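Local coordinates for hypothetical protein aq_1447 (Aquifex aeolicus, PDB 1YVU) that cleaves target RNA as a DNA-guided endonuclease, using short single-stranded DNA guides to select complementary strands and divalent metal ions for cleavage, at residues Leu9-Tyr14 and Ser148-Phe153; Glu56-Gly61 and Gly84-Arg89; Asp158-Ile163 and Asn603-Ser608. All coordinates share one frame; numbering follows the deposited sequence.

In the fold
From the N terminus, strand 9-14 of the N-terminal domain is joined in contact 1 by residues 148-153 of linker L1, closing a loop of more than 130 residues. Contact 2 lies within that loop: residues 56-61 meet 84-89 across a short excursion of the N-terminal domain. The two touch where Tyr-14 packs on Phe-88. Contact 3 follows in series, opening at 158-163, beyond contact 1 on the chain, and closing some 440 residues later at 603-608, so that linker L1 of the PAZ lobe meets the PIWI domain. Strands 9-14 and 153-165 are neighbours in one antiparallel sheet, and Leu-9 packs on Pro-604, so contacts 1 and 3 adjoin as well.

Contact 1: Leu9-Tyr14 and Ser148-Phe153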
loop_
_atom_site.group_PDB
_atom_site.type_symbol
_atom_site.label_atom_id
_atom_site.label_comp_id
_atom_site.label_asym_id
_atom_site.label_seq_id
_atom_site.Cartn_x
_atom_site.Cartn_y
_atom_site.Cartn_z
ATOM N N LEU A 9 -13.676 -0.971 14.501
ATOM C CA LEU A 9 -13.630 0.240 15.327
ATOM C C LEU A 9 -14.468 0.145 16.566
ATOM O O LEU A 9 -15.617 -0.224 16.488
ATOM C CB LEU A 9 -14.046 1.452 14.500
ATOM C CG LEU A 9 -13.262 1.670 13.201
ATOM C CD1 LEU A 9 -14.017 2.525 12.237
ATOM C CD2 LEU A 9 -11.928 2.238 13.509
ATOM N N TYR A 10 -13.869 0.429 17.716
ATOM C CA TYR A 10 -14.565 0.357 18.992
ATOM C C TYR A 10 -14.261 1.598 19.815
ATOM O O TYR A 10 -13.078 1.916 20.008
ATOM C CB TYR A 10 -14.042 -0.831 19.796
ATOM C CG TYR A 10 -14.083 -2.152 19.097
ATOM C CD1 TYR A 10 -12.996 -2.585 18.296
ATOM C CD2 TYR A 10 -15.226 -2.961 19.182
ATOM C CE1 TYR A 10 -13.074 -3.812 17.568
ATOM C CE2 TYR A 10 -15.313 -4.182 18.484
ATOM C CZ TYR A 10 -14.243 -4.598 17.666
ATOM O OH TYR A 10 -14.383 -5.741 16.912
ATOM N N ARG A 11 -15.305 2.218 20.398
ATOM C CA ARG A 11 -15.157 3.418 21.237
ATOM C C ARG A 11 -14.283 3.085 22.403
ATOM O O ARG A 11 -14.518 2.110 23.084
ATOM C CB ARG A 11 -16.487 3.961 21.760
ATOM C CG ARG A 11 -17.296 4.635 20.691
ATOM C CD ARG A 11 -18.456 5.491 21.198
ATOM N NE ARG A 11 -19.056 6.240 20.080
ATOM C CZ ARG A 11 -20.295 6.734 20.048
ATOM N NH1 ARG A 11 -21.113 6.579 21.084
ATOM N NH2 ARG A 11 -20.722 7.370 18.956
ATOM N N ILE A 12 -13.166 3.790 22.479
ATOM C CA ILE A 12 -12.207 3.622 23.549
ATOM C C ILE A 12 -12.270 4.852 24.472
ATOM O O ILE A 12 -12.524 5.978 24.033
ATOM C CB ILE A 12 -10.766 3.288 22.998
ATOM C CG1 ILE A 12 -9.808 3.005 24.141
ATOM C CG2 ILE A 12 -10.216 4.389 22.095
ATOM C CD1 ILE A 12 -8.554 2.374 23.699
ATOM N N GLU A 13 -12.101 4.610 25.762
ATOM C CA GLU A 13 -12.165 5.661 26.758
ATOM C C GLU A 13 -11.153 5.440 27.870
ATOM O O GLU A 13 -10.801 4.298 28.177
ATOM C CB GLU A 13 -13.583 5.723 27.342
ATOM C CG GLU A 13 -14.488 6.732 26.652
ATOM C CD GLU A 13 -15.940 6.302 26.556
ATOM O OE1 GLU A 13 -16.467 5.633 27.465
ATOM O OE2 GLU A 13 -16.575 6.668 25.551
ATOM N N TYR A 14 -10.637 6.547 28.403
ATOM C CA TYR A 14 -9.678 6.531 29.506
ATOM C C TYR A 14 -10.125 7.502 30.631
ATOM O O TYR A 14 -10.199 8.727 30.439
ATOM C CB TYR A 14 -8.266 6.866 29.011
ATOM C CG TYR A 14 -7.174 6.661 30.043
ATOM C CD1 TYR A 14 -7.100 5.477 30.799
ATOM C CD2 TYR A 14 -6.208 7.652 30.272
ATOM C CE1 TYR A 14 -6.098 5.278 31.763
ATOM C CE2 TYR A 14 -5.189 7.468 31.240
ATOM C CZ TYR A 14 -5.143 6.277 31.989
ATOM O OH TYR A 14 -4.213 6.117 33.011
ATOM N N SER A 148 -13.533 9.522 15.578
ATOM C CA SER A 148 -14.752 9.525 14.770
ATOM C C SER A 148 -15.151 10.924 14.276
ATOM O O SER A 148 -14.498 11.940 14.589
ATOM C CB SER A 148 -15.916 8.890 15.547
ATOM O OG SER A 148 -16.247 9.631 16.719
ATOM N N GLU A 149 -16.229 10.953 13.497
ATOM C CA GLU A 149 -16.788 12.181 12.937
ATOM C C GLU A 149 -17.284 13.050 14.097
ATOM O O GLU A 149 -16.898 14.222 14.226
ATOM C CB GLU A 149 -17.959 11.816 12.006
ATOM C CG GLU A 149 -18.492 12.973 11.149
ATOM C CD GLU A 149 -19.797 12.653 10.428
ATOM O OE1 GLU A 149 -20.401 11.581 10.660
ATOM O OE2 GLU A 149 -20.217 13.498 9.614
ATOM N N GLU A 150 -18.000 12.384 15.005
ATOM C CA GLU A 150 -18.612 12.984 16.181
ATOM C C GLU A 150 -17.605 13.466 17.226
ATOM O O GLU A 150 -17.871 14.456 17.925
ATOM C CB GLU A 150 -19.604 11.998 16.786
ATOM C CG GLU A 150 -20.403 11.214 15.749
ATOM C CD GLU A 150 -21.760 10.779 16.261
ATOM O OE1 GLU A 150 -21.806 10.005 17.248
ATOM O OE2 GLU A 150 -22.782 11.205 15.674
ATOM N N GLY A 151 -16.460 12.783 17.314
ATOM C CA GLY A 151 -15.424 13.184 18.251
ATOM C C GLY A 151 -14.873 12.168 19.241
ATOM O O GLY A 151 -13.944 12.518 20.010
ATOM N N TYR A 152 -15.419 10.940 19.232
ATOM C CA TYR A 152 -14.982 9.861 20.136
ATOM C C TYR A 152 -13.770 9.164 19.535
ATOM O O TYR A 152 -13.628 9.096 18.304
ATOM C CB TYR A 152 -16.095 8.822 20.365
ATOM C CG TYR A 152 -17.433 9.421 20.753
ATOM C CD1 TYR A 152 -17.816 9.564 22.114
ATOM C CD2 TYR A 152 -18.292 9.955 19.767
ATOM C CE1 TYR A 152 -19.045 10.263 22.482
ATOM C CE2 TYR A 152 -19.510 10.646 20.119
ATOM C CZ TYR A 152 -19.877 10.803 21.467
ATOM O OH TYR A 152 -21.030 11.524 21.763
ATOM N N PHE A 153 -12.876 8.690 20.405
ATOM C CA PHE A 153 -11.690 7.960 19.959
ATOM C C PHE A 153 -12.057 6.507 19.695
ATOM O O PHE A 153 -12.857 5.913 20.426
ATOM C CB PHE A 153 -10.562 8.043 20.984
ATOM C CG PHE A 153 -9.970 9.429 21.134
ATOM C CD1 PHE A 153 -9.339 9.810 22.337
ATOM C CD2 PHE A 153 -10.021 10.362 20.076
ATOM C CE1 PHE A 153 -8.770 11.092 22.483
ATOM C CE2 PHE A 153 -9.456 11.642 20.217
ATOM C CZ PHE A 153 -8.829 12.006 21.425
#
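Phe-153 O, at the start of strand 153-165, takes a nearly straight hydrogen bond from Ile-12 N, 3.0 Å long with an angle of 172° at the hydrogen. The same oxygen also receives a CA-H...O contact from Arg-11. This is where the turn between strands 134-147 and 153-165 of linker L1 meets strand 9-14 of the N-terminal domain, in a five-stranded antiparallel sheet built by the N-terminal domain, linker L1 and, at its edge, strand 303-305 of linker L2. Tyr-10, which bonds through its backbone to Leu-155, carries the pairing further along.

Outside the backbone, Arg-11 does most of the work. Its chain runs extended from CG to NE, and this reach lays the guanidinium flat over one face of the Tyr-152 ring. The planes differ by 22°, and Arg-11 CZ stands 3.9 Å from the ring centroid, close to the normal: a cation-pi stack. The group is offset toward the ring's rim, so Arg-11 NE lies nearest Tyr-152 CG while NH2 passes above the CD2-CE2 side. NH2 also points at the acid next door, where Glu-150 OE1 approaches the guanidinium edge near its plane in a salt bridge of 3.3 Å. One cation is thus held by an aromatic face and a carboxylate together, in a partly exposed setting.

In a smaller apolar contact Ile-12 CG2 packs on Phe-153 CB, 3.8 Å away, with Phe-101 of helix 94-107 against Ile-12. The turn that presents Glu-150 and Tyr-152 is ordered by an ST motif, in which Ser-148 OG accepts from two backbone amides, Gly-151 N at 3.2 Å and Tyr-152 N at 3.0 Å.

Contact 2: Glu56-Gly61 and Gly84-Arg89; sequences EFWCAG and GEEEFR
Residues 56-61 and 84-89 do not pair as strands, for their nearest CA atoms, those of Trp-58 and Glu-86, are 8.7 Å apart and side chains fill the gap. Each has its own strand partner: Trp-58 bonds through its backbone to Phe-51 in the hairpin of strands 50-53 and 56-59, and Glu-86 to Phe-21 of strand 20-21.

Across the gap, Trp-58 supplies the main surface. With its CG anti to the carbonyl carbon (chi1 -67°), the indole reaches toward Glu-86 with the benzo end leading. Trp-58 CH2 lies 3.7 Å from Glu-86 CB and equally near OE1, while CZ2 faces the carboxylate. That carboxylate is steeply turned against the ring, the planes 65° apart, so the two do not stack. At the ring's edge, Trp-58 CZ3 comes to 4.2 Å from Phe-88 N, which brings the indole against the backbone that follows Glu-86. Phe-21 and Phe-51 lie around the same indole, and Arg-53 makes a cation-pi contact with it.

The pyrrole side is held by its own strand. Trp-58 NE1 donates to Glu-56 OE1 over 3.3 Å, using the anti lone pair of that oxygen, with the acceptor tilted 22° out of the ring plane. This bond between residues two apart helps fix the rotation of the indole.

Glu-56 OE1 stands 4.2 Å from Glu-86 OE2. Two acids this near would probably disfavour full charge on both, and the indole N-H, bonded to the first, may ease that cost by stabilising negative charge on Glu-56.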
loop_
_atom_site.group_PDB
_atom_site.type_symbol
_atom_site.label_atom_id
_atom_site.label_comp_id
_atom_site.label_asym_id
_atom_site.label_seq_id
_atom_site.Cartn_x
_atom_site.Cartn_y
_atom_site.Cartn_z
ATOM N N GLU A 56 6.283 18.569 26.279
ATOM C CA GLU A 56 6.259 17.915 27.573
ATOM C C GLU A 56 5.951 16.420 27.451
ATOM O O GLU A 56 5.010 16.043 26.775
ATOM C CB GLU A 56 5.199 18.619 28.450
ATOM C CG GLU A 56 5.415 20.161 28.661
ATOM C CD GLU A 56 4.253 20.896 29.379
ATOM O OE1 GLU A 56 3.280 20.248 29.823
ATOM O OE2 GLU A 56 4.325 22.145 29.502
ATOM N N PHE A 57 6.740 15.579 28.114
ATOM C CA PHE A 57 6.546 14.131 28.100
ATOM C C PHE A 57 5.855 13.667 29.377
ATOM O O PHE A 57 6.488 13.436 30.409
ATOM C CB PHE A 57 7.873 13.389 27.920
ATOM C CG PHE A 57 8.523 13.630 26.593
ATOM C CD1 PHE A 57 9.174 14.852 26.328
ATOM C CD2 PHE A 57 8.465 12.659 25.583
ATOM C CE1 PHE A 57 9.758 15.112 25.069
ATOM C CE2 PHE A 57 9.044 12.900 24.318
ATOM C CZ PHE A 57 9.691 14.131 24.059
ATOM N N TRP A 58 4.546 13.477 29.271
ATOM C CA TRP A 58 3.707 13.054 30.388
ATOM C C TRP A 58 3.780 11.550 30.665
ATOM O O TRP A 58 3.527 10.750 29.788
ATOM C CB TRP A 58 2.257 13.473 30.117
ATOM C CG TRP A 58 1.976 14.986 30.101
ATOM C CD1 TRP A 58 2.603 15.934 29.349
ATOM C CD2 TRP A 58 1.017 15.693 30.917
ATOM N NE1 TRP A 58 2.113 17.186 29.646
ATOM C CE2 TRP A 58 1.142 17.071 30.609
ATOM C CE3 TRP A 58 0.063 15.291 31.892
ATOM C CZ2 TRP A 58 0.353 18.066 31.249
ATOM C CZ3 TRP A 58 -0.732 16.288 32.536
ATOM C CH2 TRP A 58 -0.573 17.654 32.206
ATOM N N CYS A 59 4.090 11.178 31.901
ATOM C CA CYS A 59 4.198 9.771 32.281
ATOM C C CYS A 59 3.159 9.349 33.317
ATOM O O CYS A 59 2.985 10.015 34.315
ATOM C CB CYS A 59 5.602 9.489 32.794
ATOM S SG CYS A 59 6.847 9.978 31.622
ATOM N N ALA A 60 2.547 8.187 33.111
ATOM C CA ALA A 60 1.498 7.647 33.979
ATOM C C ALA A 60 1.834 7.087 35.361
ATOM O O ALA A 60 1.915 5.874 35.540
ATOM C CB ALA A 60 0.669 6.642 33.193
ATOM N N GLY A 61 1.924 7.971 36.346
ATOM C CA GLY A 61 2.221 7.547 37.703
ATOM C C GLY A 61 3.374 8.274 38.358
ATOM O O GLY A 61 3.958 9.200 37.786
ATOM N N GLY A 84 8.548 18.249 37.331
ATOM C CA GLY A 84 7.638 17.437 38.118
ATOM C C GLY A 84 6.166 17.601 37.739
ATOM O O GLY A 84 5.822 18.346 36.816
ATOM N N GLU A 85 5.325 16.941 38.539
ATOM C CA GLU A 85 3.852 16.828 38.467
ATOM C C GLU A 85 2.828 17.821 37.904
ATOM O O GLU A 85 3.020 19.041 37.898
ATOM C CB GLU A 85 3.330 16.373 39.831
ATOM C CG GLU A 85 3.600 14.916 40.122
ATOM C CD GLU A 85 3.910 14.649 41.577
ATOM O OE1 GLU A 85 3.127 15.099 42.451
ATOM O OE2 GLU A 85 4.942 13.979 41.838
ATOM N N GLU A 86 1.697 17.222 37.500
ATOM C CA GLU A 86 0.483 17.848 36.949
ATOM C C GLU A 86 -0.581 16.731 36.821
ATOM O O GLU A 86 -0.245 15.573 36.586
ATOM C CB GLU A 86 0.728 18.519 35.587
ATOM C CG GLU A 86 0.747 20.055 35.633
ATOM C CD GLU A 86 0.509 20.687 34.267
ATOM O OE1 GLU A 86 -0.676 20.906 33.940
ATOM O OE2 GLU A 86 1.488 20.965 33.524
ATOM N N GLU A 87 -1.850 17.084 37.027
ATOM C CA GLU A 87 -2.968 16.140 36.972
ATOM C C GLU A 87 -3.711 16.165 35.642
ATOM O O GLU A 87 -4.192 17.211 35.186
ATOM C CB GLU A 87 -3.933 16.375 38.135
ATOM C CG GLU A 87 -3.279 16.306 39.523
ATOM C CD GLU A 87 -3.903 15.259 40.426
ATOM O OE1 GLU A 87 -5.075 15.439 40.841
ATOM O OE2 GLU A 87 -3.214 14.264 40.739
ATOM N N PHE A 88 -3.834 14.969 35.072
ATOM C CA PHE A 88 -4.446 14.660 33.767
ATOM C C PHE A 88 -5.970 14.838 33.577
ATOM O O PHE A 88 -6.776 14.194 34.248
ATOM C CB PHE A 88 -4.005 13.223 33.414
ATOM C CG PHE A 88 -4.549 12.685 32.119
ATOM C CD1 PHE A 88 -4.020 13.098 30.886
ATOM C CD2 PHE A 88 -5.559 11.705 32.132
ATOM C CE1 PHE A 88 -4.493 12.540 29.684
ATOM C CE2 PHE A 88 -6.041 11.144 30.932
ATOM C CZ PHE A 88 -5.505 11.559 29.713
ATOM N N ARG A 89 -6.346 15.629 32.573
ATOM C CA ARG A 89 -7.760 15.891 32.276
ATOM C C ARG A 89 -8.154 15.572 30.821
ATOM O O ARG A 89 -8.541 16.486 30.058
ATOM C CB ARG A 89 -8.097 17.353 32.601
ATOM C CG ARG A 89 -7.694 17.796 34.008
ATOM C CD ARG A 89 -8.388 19.060 34.460
ATOM N NE ARG A 89 -9.845 18.912 34.499
ATOM C CZ ARG A 89 -10.523 18.125 35.337
ATOM N NH1 ARG A 89 -9.900 17.382 36.241
ATOM N NH2 ARG A 89 -11.839 18.066 35.243
#

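Contact 3: Asp158-Ile163 and Asn603-Ser608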
loop_
_atom_site.group_PDB
_atom_site.type_symbol
_atom_site.label_atom_id
_atom_site.label_comp_id
_atom_site.label_asym_id
_atom_site.label_seq_id
_atom_site.Cartn_x
_atom_site.Cartn_y
_atom_site.Cartn_z
ATOM N N ASP A 158 -6.805 -4.813 14.519
ATOM C CA ASP A 158 -6.781 -5.845 13.502
ATOM C C ASP A 158 -5.804 -6.951 13.881
ATOM O O ASP A 158 -5.002 -6.810 14.816
ATOM C CB ASP A 158 -6.390 -5.241 12.140
ATOM C CG ASP A 158 -7.102 -5.907 10.955
ATOM O OD1 ASP A 158 -7.429 -7.120 11.014
ATOM O OD2 ASP A 158 -7.330 -5.188 9.959
ATOM N N LEU A 159 -5.902 -8.045 13.119
ATOM C CA LEU A 159 -5.077 -9.238 13.252
ATOM C C LEU A 159 -4.664 -9.688 11.860
ATOM O O LEU A 159 -5.500 -10.044 11.029
ATOM C CB LEU A 159 -5.856 -10.358 13.945
ATOM C CG LEU A 159 -5.040 -11.617 14.191
ATOM C CD1 LEU A 159 -4.135 -11.434 15.388
ATOM C CD2 LEU A 159 -5.970 -12.749 14.423
ATOM N N LYS A 160 -3.374 -9.605 11.584
ATOM C CA LYS A 160 -2.872 -10.030 10.290
ATOM C C LYS A 160 -1.844 -11.144 10.499
ATOM O O LYS A 160 -1.485 -11.428 11.637
ATOM C CB LYS A 160 -2.331 -8.811 9.526
ATOM C CG LYS A 160 -3.469 -7.837 9.124
ATOM C CD LYS A 160 -3.030 -6.496 8.534
ATOM C CE LYS A 160 -4.271 -5.626 8.257
ATOM N NZ LYS A 160 -3.976 -4.319 7.616
ATOM N N PHE A 161 -1.476 -11.858 9.433
ATOM C CA PHE A 161 -0.490 -12.949 9.526
ATOM C C PHE A 161 0.763 -12.688 8.729
ATOM O O PHE A 161 0.738 -12.623 7.506
ATOM C CB PHE A 161 -1.080 -14.303 9.116
ATOM C CG PHE A 161 -2.079 -14.848 10.090
ATOM C CD1 PHE A 161 -3.454 -14.612 9.905
ATOM C CD2 PHE A 161 -1.657 -15.547 11.238
ATOM C CE1 PHE A 161 -4.398 -15.057 10.857
ATOM C CE2 PHE A 161 -2.598 -15.999 12.199
ATOM C CZ PHE A 161 -3.973 -15.748 12.007
ATOM N N ARG A 162 1.861 -12.557 9.455
ATOM C CA ARG A 162 3.176 -12.290 8.897
ATOM C C ARG A 162 3.778 -13.623 8.496
ATOM O O ARG A 162 3.920 -14.515 9.333
ATOM C CB ARG A 162 4.046 -11.586 9.962
ATOM C CG ARG A 162 5.332 -10.987 9.452
ATOM C CD ARG A 162 5.070 -9.852 8.492
ATOM N NE ARG A 162 4.955 -8.542 9.135
ATOM C CZ ARG A 162 4.587 -7.420 8.509
ATOM N NH1 ARG A 162 4.277 -7.429 7.209
ATOM N NH2 ARG A 162 4.579 -6.269 9.178
ATOM N N ILE A 163 4.069 -13.772 7.203
ATOM C CA ILE A 163 4.646 -15.017 6.677
ATOM C C ILE A 163 6.152 -14.954 6.878
ATOM O O ILE A 163 6.823 -14.078 6.347
ATOM C CB ILE A 163 4.294 -15.246 5.166
ATOM C CG1 ILE A 163 2.803 -14.956 4.896
ATOM C CG2 ILE A 163 4.576 -16.697 4.781
ATOM C CD1 ILE A 163 2.418 -14.873 3.413
ATOM N N ASN A 603 -6.155 -0.485 6.616
ATOM C CA ASN A 603 -7.382 0.225 6.922
ATOM C C ASN A 603 -8.393 -0.628 7.684
ATOM O O ASN A 603 -8.209 -1.848 7.810
ATOM C CB ASN A 603 -7.987 0.697 5.596
ATOM C CG ASN A 603 -7.115 1.697 4.891
ATOM O OD1 ASN A 603 -6.578 2.635 5.496
ATOM N ND2 ASN A 603 -6.954 1.494 3.594
ATOM N N PRO A 604 -9.410 0.013 8.308
ATOM C CA PRO A 604 -10.424 -0.755 9.037
ATOM C C PRO A 604 -11.302 -1.455 8.013
ATOM O O PRO A 604 -11.753 -0.831 7.047
ATOM C CB PRO A 604 -11.194 0.327 9.773
ATOM C CG PRO A 604 -10.171 1.350 10.037
ATOM C CD PRO A 604 -9.472 1.430 8.720
ATOM N N ARG A 605 -11.468 -2.764 8.196
ATOM C CA ARG A 605 -12.253 -3.588 7.290
ATOM C C ARG A 605 -13.759 -3.480 7.522
ATOM O O ARG A 605 -14.180 -2.790 8.447
ATOM C CB ARG A 605 -11.749 -5.036 7.338
ATOM C CG ARG A 605 -10.333 -5.239 6.724
ATOM C CD ARG A 605 -10.092 -6.689 6.246
ATOM N NE ARG A 605 -8.740 -7.172 6.525
ATOM C CZ ARG A 605 -8.325 -7.614 7.715
ATOM N NH1 ARG A 605 -9.169 -7.647 8.742
ATOM N NH2 ARG A 605 -7.059 -7.975 7.900
ATOM N N PHE A 606 -14.539 -3.996 6.564
ATOM C CA PHE A 606 -16.007 -4.025 6.631
ATOM C C PHE A 606 -16.424 -5.490 6.727
ATOM O O PHE A 606 -16.001 -6.336 5.912
ATOM C CB PHE A 606 -16.663 -3.454 5.384
ATOM C CG PHE A 606 -16.610 -1.949 5.282
ATOM C CD1 PHE A 606 -15.813 -1.339 4.308
ATOM C CD2 PHE A 606 -17.427 -1.123 6.080
ATOM C CE1 PHE A 606 -15.828 0.070 4.124
ATOM C CE2 PHE A 606 -17.440 0.306 5.888
ATOM C CZ PHE A 606 -16.645 0.882 4.914
ATOM N N PHE A 607 -17.242 -5.789 7.733
ATOM C CA PHE A 607 -17.729 -7.139 7.962
ATOM C C PHE A 607 -19.243 -7.078 7.856
ATOM O O PHE A 607 -19.886 -6.300 8.560
ATOM C CB PHE A 607 -17.321 -7.655 9.355
ATOM C CG PHE A 607 -15.848 -7.490 9.678
ATOM C CD1 PHE A 607 -15.413 -6.463 10.541
ATOM C CD2 PHE A 607 -14.886 -8.351 9.113
ATOM C CE1 PHE A 607 -14.018 -6.298 10.845
ATOM C CE2 PHE A 607 -13.487 -8.203 9.401
ATOM C CZ PHE A 607 -13.051 -7.184 10.262
ATOM N N SER A 608 -19.776 -7.830 6.894
ATOM C CA SER A 608 -21.208 -7.954 6.624
ATOM C C SER A 608 -21.395 -8.970 5.518
ATOM O O SER A 608 -20.453 -9.261 4.768
ATOM C CB SER A 608 -21.823 -6.637 6.193
ATOM O OG SER A 608 -20.993 -6.027 5.241
#
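Charge pairing dominates here: Asp-158 OD1 and Arg-605 NH1 form a salt bridge of 2.9 Å, buried where linker L1 meets the PIWI domain, whose fold is that of RNase H. Asp-158 lies on strand 153-165; Arg-605 just precedes the short, weakly bonded strand 606-607, in which Phe-607 pairs with Leu-6.

As hydrogen bonds, the links to the acid are weak. Arg-605 NH1 and NH2 both direct N-H groups at OD1, but at angles of 130° and 122°, bent because the carboxylate lies over the guanidinium face rather than at its edge; the planes stand 83° apart. Asp-158 OD2 sits above that face. The bend at chi3 helps turn the arginine's end against the acid.

By van der Waals contact, the extended aliphatic chain of Lys-160 passes obliquely by the guanidinium, CE lying 3.7 Å from Arg-605 NH2. Its ammonium bonds to Asn-602. With Arg-283 close to Arg-605 and Lys-160 NZ 4.8 Å from Arg-605 NH2, the negative charge of Asp-158 probably offsets part of the positive charge gathered here.

Within its own strand the acid is steadied as well: Leu-159 N donates to Asp-158 OD1, 2.8 Å away, meeting that oxygen on its anti side.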